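Local structure of protein MJ1225 (Methanocaldococcus jannaschii, 3KH5) at residues L27-E32 / R36-V41. The protein is of uncertain function but binds AMP and ADP through its CBS domains, and is a putative archaeal homologue of the regulatory gamma subunit of AMP-activated protein kinase. Residues are numbered along the deposited sequence; the frame is centred on the assembly and turned at random.
Sequences LMTMNE and RRLPVV. With ADP (adenosine-5'-diphosphate), chain B; ADP (adenosine-5'-diphosphate), chain D.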
loop_
_atom_site.group_PDB
_atom_site.type_symbol
_atom_site.label_atom_id
_atom_site.label_comp_id
_atom_site.label_asym_id
_atom_site.label_seq_id
_atom_site.Cartn_x
_atom_site.Cartn_y
_atom_site.Cartn_z
ATOM N N LEU A 27 2.169 0.140 -14.141
ATOM C CA LEU A 27 3.059 -0.701 -13.340
ATOM C C LEU A 27 4.519 -0.268 -13.418
ATOM O O LEU A 27 5.215 -0.224 -12.400
ATOM C CB LEU A 27 2.964 -2.157 -13.790
ATOM C CG LEU A 27 1.835 -3.029 -13.252
ATOM C CD1 LEU A 27 1.781 -4.343 -14.016
ATOM C CD2 LEU A 27 2.029 -3.288 -11.759
ATOM N N MET A 28 4.980 0.021 -14.634
ATOM C CA MET A 28 6.355 0.470 -14.858
ATOM C C MET A 28 6.567 1.797 -14.151
ATOM O O MET A 28 7.596 2.012 -13.510
ATOM C CB MET A 28 6.630 0.629 -16.353
ATOM C CG MET A 28 6.698 -0.674 -17.138
ATOM S SD MET A 28 6.440 -0.449 -18.914
ATOM C CE MET A 28 7.769 0.683 -19.344
ATOM N N THR A 29 5.571 2.675 -14.261
ATOM C CA THR A 29 5.583 3.951 -13.563
ATOM C C THR A 29 5.743 3.718 -12.051
ATOM O O THR A 29 6.607 4.339 -11.411
ATOM C CB THR A 29 4.321 4.783 -13.908
ATOM O OG1 THR A 29 4.178 4.862 -15.335
ATOM C CG2 THR A 29 4.421 6.190 -13.345
ATOM N N MET A 30 4.946 2.800 -11.498
ATOM C CA MET A 30 5.016 2.431 -10.077
ATOM C C MET A 30 6.393 1.944 -9.675
ATOM O O MET A 30 7.001 2.471 -8.739
ATOM C CB MET A 30 4.020 1.321 -9.748
ATOM C CG MET A 30 2.594 1.777 -9.598
ATOM S SD MET A 30 1.570 0.437 -8.972
ATOM C CE MET A 30 1.669 0.752 -7.215
ATOM N N ASN A 31 6.864 0.919 -10.382
ATOM C CA ASN A 31 8.137 0.283 -10.078
ATOM C C ASN A 31 9.315 1.220 -10.239
ATOM O O ASN A 31 10.259 1.172 -9.450
ATOM C CB ASN A 31 8.348 -0.964 -10.941
ATOM C CG ASN A 31 7.814 -2.215 -10.285
ATOM O OD1 ASN A 31 6.922 -2.151 -9.443
ATOM N ND2 ASN A 31 8.365 -3.365 -10.663
ATOM N N GLU A 32 9.255 2.068 -11.262
ATOM C CA GLU A 32 10.359 2.969 -11.577
ATOM C C GLU A 32 10.496 4.077 -10.549
ATOM O O GLU A 32 11.546 4.225 -9.921
ATOM C CB GLU A 32 10.198 3.571 -12.975
ATOM C CG GLU A 32 10.704 2.674 -14.094
ATOM C CD GLU A 32 10.265 3.133 -15.476
ATOM O OE1 GLU A 32 10.008 4.343 -15.664
ATOM O OE2 GLU A 32 10.183 2.276 -16.383
ATOM N N ARG A 36 4.059 3.915 -5.000
ATOM C CA ARG A 36 3.064 2.865 -5.074
ATOM C C ARG A 36 1.617 3.395 -4.983
ATOM O O ARG A 36 0.682 2.625 -4.748
ATOM C CB ARG A 36 3.366 1.785 -4.023
ATOM C CG ARG A 36 4.286 0.645 -4.523
ATOM C CD ARG A 36 5.604 1.125 -5.163
ATOM N NE ARG A 36 6.213 0.099 -6.015
ATOM C CZ ARG A 36 7.426 -0.425 -5.838
ATOM N NH1 ARG A 36 8.202 -0.019 -4.838
ATOM N NH2 ARG A 36 7.871 -1.355 -6.674
ATOM N N ARG A 37 1.443 4.702 -5.188
ATOM C CA ARG A 37 0.117 5.336 -5.201
ATOM C C ARG A 37 0.066 6.395 -6.299
ATOM O O ARG A 37 0.705 7.444 -6.188
ATOM C CB ARG A 37 -0.193 5.968 -3.837
ATOM C CG ARG A 37 -1.539 6.704 -3.740
ATOM C CD ARG A 37 -1.655 7.534 -2.447
ATOM N NE ARG A 37 -1.253 6.768 -1.269
ATOM C CZ ARG A 37 -2.071 6.033 -0.520
ATOM N NH1 ARG A 37 -3.370 5.966 -0.796
ATOM N NH2 ARG A 37 -1.583 5.365 0.521
ATOM N N LEU A 38 -0.691 6.115 -7.360
ATOM C CA LEU A 38 -0.728 7.002 -8.526
ATOM C C LEU A 38 -2.104 7.605 -8.825
ATOM O O LEU A 38 -3.016 6.876 -9.252
ATOM C CB LEU A 38 -0.213 6.276 -9.779
ATOM C CG LEU A 38 1.168 5.611 -9.798
ATOM C CD1 LEU A 38 1.390 4.905 -11.128
ATOM C CD2 LEU A 38 2.282 6.612 -9.534
ATOM N N PRO A 39 -2.258 8.935 -8.620
ATOM C CA PRO A 39 -3.448 9.639 -9.100
ATOM C C PRO A 39 -3.590 9.502 -10.606
ATOM O O PRO A 39 -2.595 9.538 -11.340
ATOM C CB PRO A 39 -3.169 11.102 -8.735
ATOM C CG PRO A 39 -2.245 11.031 -7.586
ATOM C CD PRO A 39 -1.371 9.839 -7.859
ATOM N N VAL A 40 -4.827 9.313 -11.043
ATOM C CA VAL A 40 -5.150 9.278 -12.452
ATOM C C VAL A 40 -5.808 10.620 -12.772
ATOM O O VAL A 40 -6.787 11.021 -12.130
ATOM C CB VAL A 40 -6.038 8.064 -12.813
ATOM C CG1 VAL A 40 -6.245 7.978 -14.316
ATOM C CG2 VAL A 40 -5.404 6.766 -12.305
ATOM N N VAL A 41 -5.229 11.331 -13.735
ATOM C CA VAL A 41 -5.676 12.678 -14.088
ATOM C C VAL A 41 -5.979 12.797 -15.588
ATOM O O VAL A 41 -5.441 12.032 -16.392
ATOM C CB VAL A 41 -4.623 13.753 -13.683
ATOM C CG1 VAL A 41 -4.392 13.776 -12.173
ATOM C CG2 VAL A 41 -3.305 13.582 -14.454
HETATM P PB ADP B . 2.288 5.082 -0.797
HETATM O O1B ADP B . 3.310 5.182 -1.864
HETATM O O2B ADP B . 2.457 3.720 0.070
HETATM O O3B ADP B . 0.794 4.998 -1.366
HETATM P PA ADP B . 3.431 6.271 1.429
HETATM O O1A ADP B . 4.591 5.337 1.272
HETATM O O2A ADP B . 3.622 7.679 2.252
HETATM O O3A ADP B . 2.313 6.318 0.234
HETATM O "O5'" ADP B . 4.161 7.211 0.285
HETATM C "C5'" ADP B . 5.585 7.203 -0.054
HETATM C "C4'" ADP B . 6.225 8.624 0.004
HETATM O "O4'" ADP B . 6.358 9.276 -1.299
HETATM C "C3'" ADP B . 5.340 9.522 0.873
HETATM O "O3'" ADP B . 6.145 10.242 1.829
HETATM C "C2'" ADP B . 4.642 10.479 -0.089
HETATM O "O2'" ADP B . 4.848 11.804 0.406
HETATM C "C1'" ADP B . 5.340 10.318 -1.452
HETATM N N9 ADP B . 4.464 9.934 -2.632
HETATM C C8 ADP B . 3.555 8.954 -2.667
HETATM N N7 ADP B . 2.992 8.904 -3.877
HETATM C C5 ADP B . 3.545 9.852 -4.627
HETATM C C6 ADP B . 3.370 10.273 -5.947
HETATM N N6 ADP B . 2.481 9.677 -6.739
HETATM N N1 ADP B . 4.113 11.296 -6.410
HETATM C C2 ADP B . 5.001 11.903 -5.629
HETATM N N3 ADP B . 5.190 11.522 -4.370
HETATM C C4 ADP B . 4.479 10.508 -3.838
HETATM P PB ADP D . -4.107 2.871 1.453
HETATM O O1B ADP D . -4.675 2.252 2.685
HETATM O O2B ADP D . -2.480 2.815 1.453
HETATM O O3B ADP D . -4.489 4.432 1.260
HETATM P PA ADP D . -3.815 0.911 -0.306
HETATM O O1A ADP D . -4.173 -0.460 0.120
HETATM O O2A ADP D . -3.007 1.036 -1.717
HETATM O O3A ADP D . -4.626 2.206 0.114
HETATM O "O5'" ADP D . -5.102 0.804 -1.334
HETATM C "C5'" ADP D . -6.371 0.150 -1.021
HETATM C "C4'" ADP D . -7.518 0.601 -1.979
HETATM O "O4'" ADP D . -7.884 1.972 -1.619
HETATM C "C3'" ADP D . -7.163 0.613 -3.481
HETATM O "O3'" ADP D . -8.292 0.139 -4.227
HETATM C "C2'" ADP D . -6.893 2.094 -3.766
HETATM O "O2'" ADP D . -7.173 2.446 -5.130
HETATM C "C1'" ADP D . -7.885 2.772 -2.826
HETATM N N9 ADP D . -7.446 4.159 -2.490
HETATM C C8 ADP D . -6.254 4.583 -2.054
HETATM N N7 ADP D . -6.296 5.909 -1.872
HETATM C C5 ADP D . -7.518 6.322 -2.194
HETATM C C6 ADP D . -8.158 7.555 -2.212
HETATM N N6 ADP D . -7.517 8.662 -1.851
HETATM N N1 ADP D . -9.443 7.608 -2.604
HETATM C C2 ADP D . -10.105 6.516 -2.970
HETATM N N3 ADP D . -9.523 5.326 -2.963
HETATM C C4 ADP D . -8.242 5.208 -2.582
#
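Thr-29 sets its CG2 methyl 4.0 Å from CD1 of Leu-38, where helix 23-33 packs on strand 37-41. The hydroxyl stays with its own helix, hydrogen-bonded to the carbonyl of Lys-25, so this residue meets the strand through carbon alone. One residue on, the Met-30 side chain makes two contacts. Its CG lies 3.7 Å from the same Leu-38 methyl, and a bend at chi3 (92°) carries CE round to the backbone of Arg-36, 3.3 Å from the carbonyl O, with the CB and CG of that arginine close by. Asn-31 then reaches the far end of Arg-36: NH2 donates to OD1 at 3.0 Å, the amide oxygen sitting at the guanidinium edge while the two planes stand 85° apart. The exact place of OD1 is less sure. The carbonyl O of Met-30 lies over a face of that guanidinium, 3.7 Å from NE, which is buried here and has no hydrogen-bond partner.

Leu-38 faces the helix from the strand, and its neighbour Arg-37 points away from it, to the nucleotides. CG anti to the backbone N (chi1 178°) leads the Arg-37 chain off the strand, and a bend at chi3 then turns the guanidinium to the phosphate, where NH1 donates to O3B of the chain D ADP at 2.8 Å; NH2 binds O2B and O3B of that phosphate. The backbone O of Arg-37 accepts a hydrogen bond from N6 of the chain B ADP at 2.9 Å. A leucine in place of Arg-37 would probably leave the beta-phosphate of the chain D ADP without these donors and its negative charge less well balanced. In this CBS motif, then, apolar packing through Leu-38 and Met-30, with a polar link from Arg-36 to Asn-31, joins strand and preceding turn to the helix, while Arg-37 serves two ADP molecules, consistent with nucleotide sensing as in gamma-AMPK.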